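Local structure of 1-carboxybiuret hydrolase subunit AtzE (Pseudomonas sp., 6C62) at residues 402-407 with 429-434; 358-361 with 366-369; 23-28 with 113-118; 18-23 with 68-73; 128-133 with 377-382. The protein hydrolyses 1-carboxybiuret to urea-1,3-dicarboxylate and ammonia, an amidase-family step in the bacterial breakdown of the herbicide atrazine. All coordinates share one frame; numbering follows the deposited sequence.

Contact 1. Residues 402-407 with 429-434; sequences QPVSFA and QLIAAP
V404 is the residue by which helix 402-407 meets I431, and the two side chains run tip to tip with both branches paired. CG1 of V404, placed opposite the backbone N (chi1 179°), lies 3.7 Å from CG2 of I431. CG2 of V404 faces the other branch, 4.0 Å from CD1 of I431, and also passes 4.3 Å from OE1 of Q429. That oxygen has a polar partner of its own, NH1 of R176, while NE2 of Q429 donates to the carbonyls of P370 and L400; three bonds thus fix the rotation of a buried amide whose side chain is about 11 Å from that of S174, probably the acyl-ester nucleophile. S405, next along the helix, turns its hydroxyl to the same arginine through a weak bond to R176 NH2. One turn after V404, A407 also directs its CB at the strand and packs on Y353 and V357 of helix 340-360. Strand 426-432 runs antiparallel between strands 366-370 and 411-416, with helix 402-407 over one face and helix 437-449 against L430 and A432. Helix 340-360 flanks the short helix at A407, and helix 294-312 backs it at F406.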
# COMPACT_ATOMS: atom_id res chain seq x y z
N GLN A 402 -19.81 -0.55 6.99
CA GLN A 402 -18.71 -0.06 6.18
C GLN A 402 -17.59 0.69 6.96
O GLN A 402 -16.43 0.45 6.70
CB GLN A 402 -19.24 0.76 4.99
CG GLN A 402 -18.18 1.03 3.92
CD GLN A 402 -18.74 1.29 2.53
OE1 GLN A 402 -19.90 1.64 2.39
NE2 GLN A 402 -17.96 1.01 1.48
N PRO A 403 -17.94 1.51 7.95
CA PRO A 403 -16.85 2.18 8.73
C PRO A 403 -15.99 1.19 9.54
O PRO A 403 -14.81 1.44 9.76
CB PRO A 403 -17.63 3.08 9.71
CG PRO A 403 -19.02 3.26 9.09
CD PRO A 403 -19.28 1.97 8.36
N VAL A 404 -16.56 0.08 9.95
CA VAL A 404 -15.90 -0.83 10.89
C VAL A 404 -14.91 -1.79 10.21
O VAL A 404 -13.76 -1.97 10.67
CB VAL A 404 -16.97 -1.65 11.67
CG1 VAL A 404 -16.29 -2.61 12.63
CG2 VAL A 404 -17.95 -0.70 12.39
N SER A 405 -15.31 -2.37 9.09
CA SER A 405 -14.40 -3.17 8.28
C SER A 405 -13.21 -2.37 7.70
O SER A 405 -12.18 -2.93 7.44
CB SER A 405 -15.18 -3.92 7.18
OG SER A 405 -16.15 -3.08 6.67
N PHE A 406 -13.36 -1.06 7.57
CA PHE A 406 -12.29 -0.25 7.00
C PHE A 406 -11.06 -0.18 7.94
O PHE A 406 -9.92 -0.15 7.50
CB PHE A 406 -12.82 1.13 6.70
CG PHE A 406 -11.88 1.96 5.88
CD1 PHE A 406 -11.36 1.46 4.67
CD2 PHE A 406 -11.46 3.21 6.31
CE1 PHE A 406 -10.43 2.20 3.93
CE2 PHE A 406 -10.53 3.92 5.57
CZ PHE A 406 -10.07 3.46 4.37
N ALA A 407 -11.36 -0.19 9.25
CA ALA A 407 -10.36 -0.33 10.28
C ALA A 407 -9.94 -1.78 10.51
O ALA A 407 -8.91 -2.02 11.17
CB ALA A 407 -10.84 0.27 11.58
N GLN A 429 -24.00 -5.82 15.75
CA GLN A 429 -22.53 -5.95 15.67
C GLN A 429 -21.93 -5.84 17.07
O GLN A 429 -22.18 -4.85 17.80
CB GLN A 429 -21.93 -4.83 14.81
CG GLN A 429 -22.39 -4.78 13.36
CD GLN A 429 -21.61 -3.77 12.54
OE1 GLN A 429 -20.53 -4.09 12.03
NE2 GLN A 429 -22.17 -2.55 12.36
N LEU A 430 -21.13 -6.83 17.44
CA LEU A 430 -20.30 -6.80 18.64
C LEU A 430 -18.86 -6.65 18.15
O LEU A 430 -18.28 -7.57 17.54
CB LEU A 430 -20.50 -8.09 19.42
CG LEU A 430 -21.97 -8.45 19.75
CD1 LEU A 430 -22.06 -9.85 20.28
CD2 LEU A 430 -22.54 -7.48 20.73
N ILE A 431 -18.30 -5.46 18.34
CA ILE A 431 -17.06 -5.02 17.67
C ILE A 431 -16.00 -4.98 18.74
O ILE A 431 -16.22 -4.40 19.82
CB ILE A 431 -17.19 -3.61 17.08
CG1 ILE A 431 -18.44 -3.50 16.22
CG2 ILE A 431 -15.99 -3.22 16.26
CD1 ILE A 431 -18.95 -2.10 15.97
N ALA A 432 -14.85 -5.54 18.45
CA ALA A 432 -13.69 -5.46 19.34
C ALA A 432 -12.47 -4.95 18.59
O ALA A 432 -12.48 -4.77 17.36
CB ALA A 432 -13.42 -6.84 19.94
N ALA A 433 -11.38 -4.71 19.34
CA ALA A 433 -10.13 -4.25 18.77
C ALA A 433 -9.55 -5.31 17.85
O ALA A 433 -9.83 -6.49 18.05
CB ALA A 433 -9.12 -3.96 19.88
N PRO A 434 -8.69 -4.92 16.87
CA PRO A 434 -7.94 -5.88 16.12
C PRO A 434 -7.33 -6.97 16.96
O PRO A 434 -6.65 -6.67 17.93
CB PRO A 434 -6.86 -5.05 15.42
CG PRO A 434 -7.56 -3.71 15.27
CD PRO A 434 -8.28 -3.53 16.57

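Contact 2. Residues 358-361 with 366-369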
# COMPACT_ATOMS: atom_id res chain seq x y z
N ASN A 358 -7.61 2.38 16.87
CA ASN A 358 -6.79 1.70 17.89
C ASN A 358 -6.74 2.47 19.23
O ASN A 358 -6.75 1.87 20.30
CB ASN A 358 -5.37 1.40 17.36
CG ASN A 358 -5.37 0.26 16.33
OD1 ASN A 358 -6.10 -0.72 16.47
ND2 ASN A 358 -4.52 0.36 15.32
N ALA A 359 -6.74 3.79 19.16
CA ALA A 359 -6.77 4.63 20.36
C ALA A 359 -8.10 4.53 21.09
O ALA A 359 -8.12 4.43 22.33
CB ALA A 359 -6.40 6.09 20.06
N LEU A 360 -9.21 4.52 20.36
CA LEU A 360 -10.55 4.33 20.91
C LEU A 360 -10.61 3.03 21.70
O LEU A 360 -11.16 3.02 22.81
CB LEU A 360 -11.61 4.22 19.80
CG LEU A 360 -13.04 4.00 20.35
CD1 LEU A 360 -13.47 5.17 21.16
CD2 LEU A 360 -14.00 3.87 19.19
N PHE A 361 -10.06 1.95 21.15
CA PHE A 361 -10.05 0.67 21.85
C PHE A 361 -9.07 0.50 23.02
O PHE A 361 -9.06 -0.53 23.66
CB PHE A 361 -9.92 -0.49 20.88
CG PHE A 361 -11.19 -0.83 20.21
CD1 PHE A 361 -12.20 -1.49 20.91
CD2 PHE A 361 -11.40 -0.52 18.88
CE1 PHE A 361 -13.41 -1.84 20.29
CE2 PHE A 361 -12.62 -0.86 18.28
CZ PHE A 361 -13.63 -1.51 18.99
N ILE A 366 -15.47 -3.88 24.10
CA ILE A 366 -16.49 -4.20 23.08
C ILE A 366 -17.36 -2.96 22.84
O ILE A 366 -17.71 -2.25 23.82
CB ILE A 366 -17.34 -5.40 23.54
CG1 ILE A 366 -16.53 -6.65 23.58
CG2 ILE A 366 -18.48 -5.67 22.58
CD1 ILE A 366 -16.96 -7.51 24.71
N LEU A 367 -17.70 -2.71 21.59
CA LEU A 367 -18.64 -1.65 21.22
C LEU A 367 -19.77 -2.25 20.42
O LEU A 367 -19.54 -3.15 19.61
CB LEU A 367 -17.95 -0.52 20.45
CG LEU A 367 -16.85 0.20 21.28
CD1 LEU A 367 -15.98 1.08 20.41
CD2 LEU A 367 -17.48 1.06 22.37
N ILE A 368 -20.99 -1.75 20.65
CA ILE A 368 -22.19 -2.31 20.05
C ILE A 368 -22.83 -1.35 19.05
O ILE A 368 -23.05 -0.16 19.33
CB ILE A 368 -23.25 -2.57 21.14
CG1 ILE A 368 -22.68 -3.44 22.24
CG2 ILE A 368 -24.46 -3.27 20.52
CD1 ILE A 368 -23.65 -3.49 23.41
N ALA A 369 -23.20 -1.88 17.92
CA ALA A 369 -23.95 -1.15 16.91
C ALA A 369 -24.93 -2.06 16.20
O ALA A 369 -24.81 -3.27 16.27
CB ALA A 369 -22.96 -0.57 15.90
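L360 and F361, at the end of helix 340-360, converge on a single methyl of L367. CD2 of L360 comes tip to tip with CD1 of L367 at 3.6 Å; a first torsion of 179° continues the zigzag from the backbone N out to CG and carries the methyl to the strand. F361 comes at L367 from the opposite direction, its ring lying oblique to the same CD1, with CZ at 3.8 Å, and CG of L367 follows at 4.1 Å from F361 CE1. This is the tight part: three apolar side chains, wholly without polar exchange, where the chain turns from helix to strand through only four residues. The looser side begins at L360 itself, which is partly exposed, and continues back to N358. N358, also partly exposed, does not meet the strand; its ND2 donates to a backbone atom of another protein chain in the assembly. On the strand, I366 turns its CB away from the helix, to pack against L255 and I257. L367 is further enclosed by V289 and L260, and F361 by I431 and A433. The helix end sits over strand 366-370, with strand 426-432 on one flank and strands 257-260 and 288-289 on the other.

Contact 3. Residues 23-28 with 113-118; sequences EALATI and VLLGGL
L115 is the bump of this contact, and A24, L25 and I28 on one side of helix 17-35 form the hollow that takes it. Its CD2 goes deepest, reaching 3.5 Å from CB of A24, tighter than usual for two carbons; the small alanine side chain probably allows the methyl so close to the helix. One turn on, CD1 of I28 closes the hollow at 3.8 Å from the same CD2, the two side chains crossing at a slant. I28 arrives there because a chi1 of -70° sets its longer branch trans to the carbonyl carbon, stretched out toward the strand. L25 forms the shallow wall: its CB is not aimed at the strand, yet the extended chain brings CD2 to 4.2 Å from CG of L115. L115 itself adopts a strained first torsion of -93°, away from the usual staggered values, where the strand backbone is also irregular. The next residue, G116, has backbone angles at which a CB would collide with the carbonyl O of L115. The hollow is completed by A46 of helix 43-58, P70 of strand 70-74 and V163, so L115 is enclosed on several sides. Helix and strand segments run nearly parallel, 20° apart, with 10.4 Å between their axes. Such a helix laid along a strand, joined by apolar side chains alone, belongs to the alpha/beta layering of the amidase signature fold, in which helices pack against a mixed central sheet; strand 113-118 lies next to the outermost strand 38-41 of that sheet.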
# COMPACT_ATOMS: atom_id res chain seq x y z
N GLU A 23 -29.32 -36.30 4.77
CA GLU A 23 -30.35 -35.38 5.25
C GLU A 23 -30.18 -33.95 4.70
O GLU A 23 -31.15 -33.32 4.27
CB GLU A 23 -30.41 -35.31 6.78
CG GLU A 23 -30.91 -36.58 7.49
CD GLU A 23 -30.80 -36.46 9.03
OE1 GLU A 23 -31.44 -35.51 9.56
OE2 GLU A 23 -30.08 -37.28 9.71
N ALA A 24 -28.94 -33.44 4.73
CA ALA A 24 -28.70 -32.13 4.19
C ALA A 24 -28.99 -32.10 2.67
O ALA A 24 -29.64 -31.17 2.19
CB ALA A 24 -27.29 -31.67 4.47
N LEU A 25 -28.53 -33.11 1.94
CA LEU A 25 -28.84 -33.18 0.53
C LEU A 25 -30.34 -33.17 0.23
O LEU A 25 -30.80 -32.48 -0.69
CB LEU A 25 -28.15 -34.35 -0.14
CG LEU A 25 -26.63 -34.25 -0.17
CD1 LEU A 25 -26.04 -35.58 -0.63
CD2 LEU A 25 -26.16 -33.10 -1.04
N ALA A 26 -31.11 -33.93 1.00
CA ALA A 26 -32.54 -33.99 0.79
C ALA A 26 -33.20 -32.62 1.14
O ALA A 26 -34.09 -32.17 0.43
CB ALA A 26 -33.13 -35.10 1.64
N THR A 27 -32.75 -31.96 2.20
CA THR A 27 -33.27 -30.61 2.50
C THR A 27 -32.97 -29.59 1.40
O THR A 27 -33.82 -28.79 0.99
CB THR A 27 -32.70 -30.11 3.82
OG1 THR A 27 -33.01 -31.07 4.83
CG2 THR A 27 -33.31 -28.75 4.24
N ILE A 28 -31.76 -29.66 0.85
CA ILE A 28 -31.40 -28.78 -0.25
C ILE A 28 -32.33 -29.07 -1.44
O ILE A 28 -32.89 -28.14 -2.04
CB ILE A 28 -29.91 -28.94 -0.62
CG1 ILE A 28 -29.06 -28.38 0.51
CG2 ILE A 28 -29.60 -28.23 -1.94
CD1 ILE A 28 -27.61 -28.87 0.46
N VAL A 113 -17.67 -31.60 5.92
CA VAL A 113 -18.15 -32.19 4.67
C VAL A 113 -18.78 -31.15 3.76
O VAL A 113 -19.85 -30.54 4.09
CB VAL A 113 -19.20 -33.29 5.00
CG1 VAL A 113 -19.83 -33.84 3.74
CG2 VAL A 113 -18.53 -34.41 5.79
N LEU A 114 -18.19 -30.97 2.58
CA LEU A 114 -18.57 -29.88 1.70
C LEU A 114 -19.73 -30.26 0.79
O LEU A 114 -19.61 -31.21 0.01
CB LEU A 114 -17.36 -29.44 0.84
CG LEU A 114 -17.66 -28.37 -0.22
CD1 LEU A 114 -17.95 -27.09 0.46
CD2 LEU A 114 -16.47 -28.19 -1.10
N LEU A 115 -20.80 -29.47 0.85
CA LEU A 115 -21.99 -29.71 0.06
C LEU A 115 -22.09 -28.87 -1.20
O LEU A 115 -22.85 -29.27 -2.15
CB LEU A 115 -23.23 -29.49 0.91
CG LEU A 115 -23.76 -30.76 1.57
CD1 LEU A 115 -22.75 -31.63 2.28
CD2 LEU A 115 -24.74 -30.27 2.59
N GLY A 116 -21.37 -27.74 -1.26
CA GLY A 116 -21.22 -27.06 -2.53
C GLY A 116 -21.03 -25.56 -2.44
O GLY A 116 -20.54 -25.05 -1.42
N GLY A 117 -21.37 -24.90 -3.55
CA GLY A 117 -21.09 -23.47 -3.76
C GLY A 117 -22.39 -22.67 -3.70
O GLY A 117 -23.43 -23.15 -4.16
N LEU A 118 -22.31 -21.47 -3.16
CA LEU A 118 -23.46 -20.62 -2.86
C LEU A 118 -23.51 -19.32 -3.64
O LEU A 118 -22.49 -18.67 -3.92
CB LEU A 118 -23.48 -20.29 -1.35
CG LEU A 118 -23.46 -21.49 -0.44
CD1 LEU A 118 -23.30 -21.02 0.98
CD2 LEU A 118 -24.72 -22.33 -0.57

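Contact 4. Residues 18-23 with 68-73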
# COMPACT_ATOMS: atom_id res chain seq x y z
N ARG A 18 -22.59 -40.25 6.99
CA ARG A 18 -23.27 -40.40 5.72
C ARG A 18 -24.77 -40.08 5.85
O ARG A 18 -25.33 -39.43 4.96
CB ARG A 18 -23.03 -41.81 5.15
CG ARG A 18 -23.71 -42.13 3.82
CD ARG A 18 -23.17 -41.19 2.75
NE ARG A 18 -23.78 -41.42 1.46
CZ ARG A 18 -23.43 -42.33 0.57
NH1 ARG A 18 -24.13 -42.44 -0.57
NH2 ARG A 18 -22.38 -43.12 0.77
N ASP A 19 -25.42 -40.52 6.92
CA ASP A 19 -26.85 -40.13 7.11
C ASP A 19 -27.07 -38.63 7.29
O ASP A 19 -28.07 -38.07 6.82
CB ASP A 19 -27.47 -40.85 8.34
CG ASP A 19 -27.78 -42.34 8.09
OD1 ASP A 19 -27.72 -42.80 6.93
OD2 ASP A 19 -28.09 -43.05 9.07
N VAL A 20 -26.16 -37.99 8.02
CA VAL A 20 -26.20 -36.55 8.20
C VAL A 20 -26.04 -35.82 6.87
O VAL A 20 -26.78 -34.88 6.58
CB VAL A 20 -25.14 -36.07 9.22
CG1 VAL A 20 -25.03 -34.55 9.21
CG2 VAL A 20 -25.55 -36.53 10.61
N CYS A 21 -25.09 -36.28 6.05
CA CYS A 21 -24.91 -35.77 4.70
C CYS A 21 -26.18 -35.93 3.79
O CYS A 21 -26.64 -34.97 3.11
CB CYS A 21 -23.70 -36.50 4.07
SG CYS A 21 -23.44 -36.09 2.37
N GLU A 22 -26.75 -37.14 3.78
CA GLU A 22 -27.96 -37.39 3.01
C GLU A 22 -29.17 -36.54 3.47
O GLU A 22 -29.91 -36.05 2.62
CB GLU A 22 -28.34 -38.87 3.06
CG GLU A 22 -27.37 -39.86 2.43
CD GLU A 22 -27.09 -39.60 0.95
OE1 GLU A 22 -27.97 -39.04 0.25
OE2 GLU A 22 -26.00 -39.96 0.48
N GLU A 23 -29.32 -36.30 4.77
CA GLU A 23 -30.35 -35.38 5.25
C GLU A 23 -30.18 -33.95 4.70
O GLU A 23 -31.15 -33.32 4.27
CB GLU A 23 -30.41 -35.31 6.78
CG GLU A 23 -30.91 -36.58 7.49
CD GLU A 23 -30.80 -36.46 9.03
OE1 GLU A 23 -31.44 -35.51 9.56
OE2 GLU A 23 -30.08 -37.28 9.71
N GLY A 68 -17.82 -34.67 10.29
CA GLY A 68 -19.11 -34.97 9.70
C GLY A 68 -20.03 -33.77 9.51
O GLY A 68 -21.14 -33.94 9.01
N LEU A 69 -19.59 -32.58 9.89
CA LEU A 69 -20.45 -31.37 9.88
C LEU A 69 -20.60 -30.87 8.44
O LEU A 69 -19.63 -30.57 7.78
CB LEU A 69 -19.86 -30.27 10.75
CG LEU A 69 -20.78 -29.05 10.93
CD1 LEU A 69 -21.88 -29.33 11.92
CD2 LEU A 69 -20.04 -27.84 11.39
N PRO A 70 -21.83 -30.83 7.92
CA PRO A 70 -21.97 -30.25 6.58
C PRO A 70 -21.79 -28.74 6.50
O PRO A 70 -22.12 -28.01 7.46
CB PRO A 70 -23.42 -30.56 6.23
CG PRO A 70 -23.84 -31.63 7.15
CD PRO A 70 -23.10 -31.36 8.41
N TYR A 71 -21.25 -28.28 5.37
CA TYR A 71 -21.04 -26.83 5.14
C TYR A 71 -21.07 -26.56 3.65
O TYR A 71 -21.04 -27.51 2.82
CB TYR A 71 -19.75 -26.32 5.78
CG TYR A 71 -18.50 -26.70 5.09
CD1 TYR A 71 -18.01 -28.01 5.16
CD2 TYR A 71 -17.76 -25.78 4.34
CE1 TYR A 71 -16.84 -28.35 4.56
CE2 TYR A 71 -16.57 -26.12 3.73
CZ TYR A 71 -16.09 -27.39 3.84
OH TYR A 71 -14.91 -27.82 3.18
N ALA A 72 -21.29 -25.31 3.33
CA ALA A 72 -21.19 -24.84 1.96
C ALA A 72 -20.48 -23.51 1.92
O ALA A 72 -20.34 -22.82 2.95
CB ALA A 72 -22.55 -24.77 1.33
N VAL A 73 -20.00 -23.12 0.72
CA VAL A 73 -19.16 -21.89 0.62
C VAL A 73 -19.65 -20.94 -0.48
O VAL A 73 -20.08 -21.38 -1.55
CB VAL A 73 -17.67 -22.26 0.39
CG1 VAL A 73 -17.21 -23.16 1.55
CG2 VAL A 73 -17.45 -22.96 -0.94
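V20 packs across P70, fixing the early part of helix 17-35 to the start of strand 70-74 in the helix-on-sheet layering of the amidase fold. With chi1 at 170°, the valine's N, CA, CB and CG1 form a nearly flat zigzag that sends this branch to the strand. CG1 lies against the CG-CD side of the proline ring, 3.8 Å from P70 CG and from P70 CD alike, with the two side chains about at right angles. The CB of P70 points toward the helix. CG1 of V20 also rests 3.9 Å from the carbonyl O of G68, a residue with positive phi at which the chain bends into the strand. I6 and I10 of helix 3-11 pack on V20 from outside the pair, so its apolar surface is shared between a helix and the sheet. C21, next to V20, turns to A46 and A50 of helix 43-58, binding a third element in. Farther round the helix from the strand, R18 and E22 form a salt bridge one turn apart. R18 folds back at its second torsion (62°), bringing its side-on pair of nitrogens to one oxygen, OE2 of E22, within the guanidinium plane. That oxygen is also bridged by R47 NE, while R18 NH2 reaches D51; two arginines at one oxygen would probably favour the ionised carboxylate. NE of R18 takes the anti lone pair of E22 OE2 at 2.8 Å with a nearly straight N-H of 169°, and NH1 adds a longer, more bent bond to the same oxygen at 3.3 Å.

Contact 5. Residues 128-133 with 377-382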
# COMPACT_ATOMS: atom_id res chain seq x y z
N THR A 128 -27.39 -7.19 -1.58
CA THR A 128 -28.74 -7.81 -1.65
C THR A 128 -28.87 -9.18 -2.31
O THR A 128 -29.92 -9.80 -2.21
CB THR A 128 -29.66 -6.85 -2.39
OG1 THR A 128 -29.26 -6.75 -3.77
CG2 THR A 128 -29.67 -5.43 -1.69
N THR A 129 -27.81 -9.68 -2.95
CA THR A 129 -27.81 -10.96 -3.68
C THR A 129 -29.02 -11.07 -4.62
O THR A 129 -29.79 -12.03 -4.57
CB THR A 129 -27.70 -12.20 -2.75
OG1 THR A 129 -26.72 -11.94 -1.76
CG2 THR A 129 -27.27 -13.46 -3.56
N GLU A 130 -29.22 -10.01 -5.38
CA GLU A 130 -30.16 -9.97 -6.47
C GLU A 130 -29.36 -10.13 -7.76
O GLU A 130 -29.03 -9.15 -8.44
CB GLU A 130 -30.95 -8.66 -6.42
CG GLU A 130 -31.89 -8.62 -5.19
CD GLU A 130 -32.58 -7.25 -5.02
OE1 GLU A 130 -31.92 -6.24 -4.57
OE2 GLU A 130 -33.80 -7.23 -5.32
N ASN A 131 -29.02 -11.36 -8.06
CA ASN A 131 -28.10 -11.67 -9.13
C ASN A 131 -28.91 -11.84 -10.43
O ASN A 131 -29.80 -12.77 -10.54
CB ASN A 131 -27.32 -12.94 -8.76
CG ASN A 131 -26.18 -13.23 -9.76
OD1 ASN A 131 -26.41 -13.36 -11.00
ND2 ASN A 131 -24.94 -13.31 -9.25
N THR A 132 -28.63 -11.02 -11.43
CA THR A 132 -29.36 -11.11 -12.71
C THR A 132 -29.12 -12.46 -13.46
O THR A 132 -30.02 -12.99 -14.07
CB THR A 132 -29.02 -9.91 -13.63
OG1 THR A 132 -29.37 -8.71 -12.97
CG2 THR A 132 -29.74 -9.94 -15.00
N HIS A 133 -27.94 -13.05 -13.37
CA HIS A 133 -27.61 -14.21 -14.15
C HIS A 133 -28.19 -15.46 -13.47
O HIS A 133 -28.77 -16.32 -14.15
CB HIS A 133 -26.11 -14.42 -14.28
CG HIS A 133 -25.31 -13.18 -14.56
ND1 HIS A 133 -25.54 -12.37 -15.64
CD2 HIS A 133 -24.25 -12.64 -13.90
CE1 HIS A 133 -24.68 -11.38 -15.64
NE2 HIS A 133 -23.88 -11.52 -14.59
N PRO A 377 -35.65 -5.66 3.11
CA PRO A 377 -36.66 -5.11 2.24
C PRO A 377 -37.12 -6.11 1.17
O PRO A 377 -36.50 -7.22 1.02
CB PRO A 377 -35.96 -3.91 1.64
CG PRO A 377 -34.54 -4.27 1.62
CD PRO A 377 -34.35 -4.99 2.92
N ALA A 378 -38.19 -5.76 0.46
CA ALA A 378 -38.70 -6.59 -0.64
C ALA A 378 -37.64 -6.72 -1.75
O ALA A 378 -36.92 -5.80 -2.03
CB ALA A 378 -39.99 -5.96 -1.25
N ILE A 379 -37.61 -7.87 -2.38
CA ILE A 379 -36.87 -8.07 -3.58
C ILE A 379 -37.33 -7.03 -4.61
O ILE A 379 -38.50 -6.82 -4.74
CB ILE A 379 -37.07 -9.49 -4.11
CG1 ILE A 379 -36.23 -10.46 -3.27
CG2 ILE A 379 -36.72 -9.60 -5.62
CD1 ILE A 379 -36.68 -11.89 -3.34
N GLY A 380 -36.39 -6.37 -5.29
CA GLY A 380 -36.72 -5.32 -6.26
C GLY A 380 -36.83 -3.90 -5.73
O GLY A 380 -37.23 -2.97 -6.48
N THR A 381 -36.46 -3.70 -4.46
CA THR A 381 -36.56 -2.37 -3.81
C THR A 381 -35.44 -1.51 -4.34
O THR A 381 -34.27 -1.93 -4.33
CB THR A 381 -36.49 -2.47 -2.28
OG1 THR A 381 -37.59 -3.24 -1.81
CG2 THR A 381 -36.61 -1.11 -1.58
N GLU A 382 -35.78 -0.31 -4.83
CA GLU A 382 -34.81 0.64 -5.28
C GLU A 382 -34.35 1.67 -4.23
O GLU A 382 -33.20 2.10 -4.26
CB GLU A 382 -35.32 1.36 -6.52
CG GLU A 382 -35.35 0.44 -7.74
CD GLU A 382 -33.95 0.25 -8.35
OE1 GLU A 382 -33.17 1.23 -8.43
OE2 GLU A 382 -33.60 -0.89 -8.71
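The carboxylate of E130 meets the peptide between I379 and G380, two flat groups joined through an oxygen and an N-H. G380 N approaches OE2 of E130 nearly along its C-O axis, at 2.7 Å and with a nearly straight N-H (163°). At the other oxygen, T128 OG1 donates to OE1 of E130 over 2.8 Å, using the anti lone pair, so each oxygen has a donor. Beside the bond, CG2 of I379 lies 3.8 Å from E130 OE2, and I146 packs against the glutamate from outside the two segments. E130 gets there with its chain extended beyond CG (chi2 174°). Its acceptor is offered to a type II beta turn, A378 to T381, whose central peptide presents its N-H to the carboxylate. G380 has positive phi (90°), as the third residue of such a turn commonly does. The turn is closed at A378 O, which takes T381 OG1 at 2.7 Å and T381 N at 3.2 Å, both from the same face of its plane. Next to E130, N131 OD1 accepts the N-H of H133, two residues on, in the carbonyl plane at 2.8 Å, an Asx turn. Its ND2 donates to M120 O and G87 O. The E130 side chain thus joins the short strand 130-131 to the loop before strand 383-386, at the surface, about 10 Å from the side chain of S150, a probable charge-relay residue. One donor on each oxygen fixes the rotation of the carboxylate and is consistent with its being ionised, so that it holds the N-H of the turn in one direction.

In the fold
Contacts 1 to 4 are buried and apolar, each setting a helix or helix end on the same mixed sheet; contact 5 lies at the surface between a short strand and a loop and rests on one charged hydrogen bond. Contacts 1 and 2 are neighbours, their strands 426-432 and 366-370 being hydrogen-bonded, backbone to backbone, through Q429 with A369 and I431 with L367. Contacts 3 and 4, centres 6 Å apart, use successive turns of helix 17-35, share E23 and reach the adjoining strands 113-118 and 70-74. The two pairs stand on opposite sides of the chain's centre. Along the chain contact 2 is nested in the long loop closed by contact 5, whose segments approach no other contact closely enough to touch.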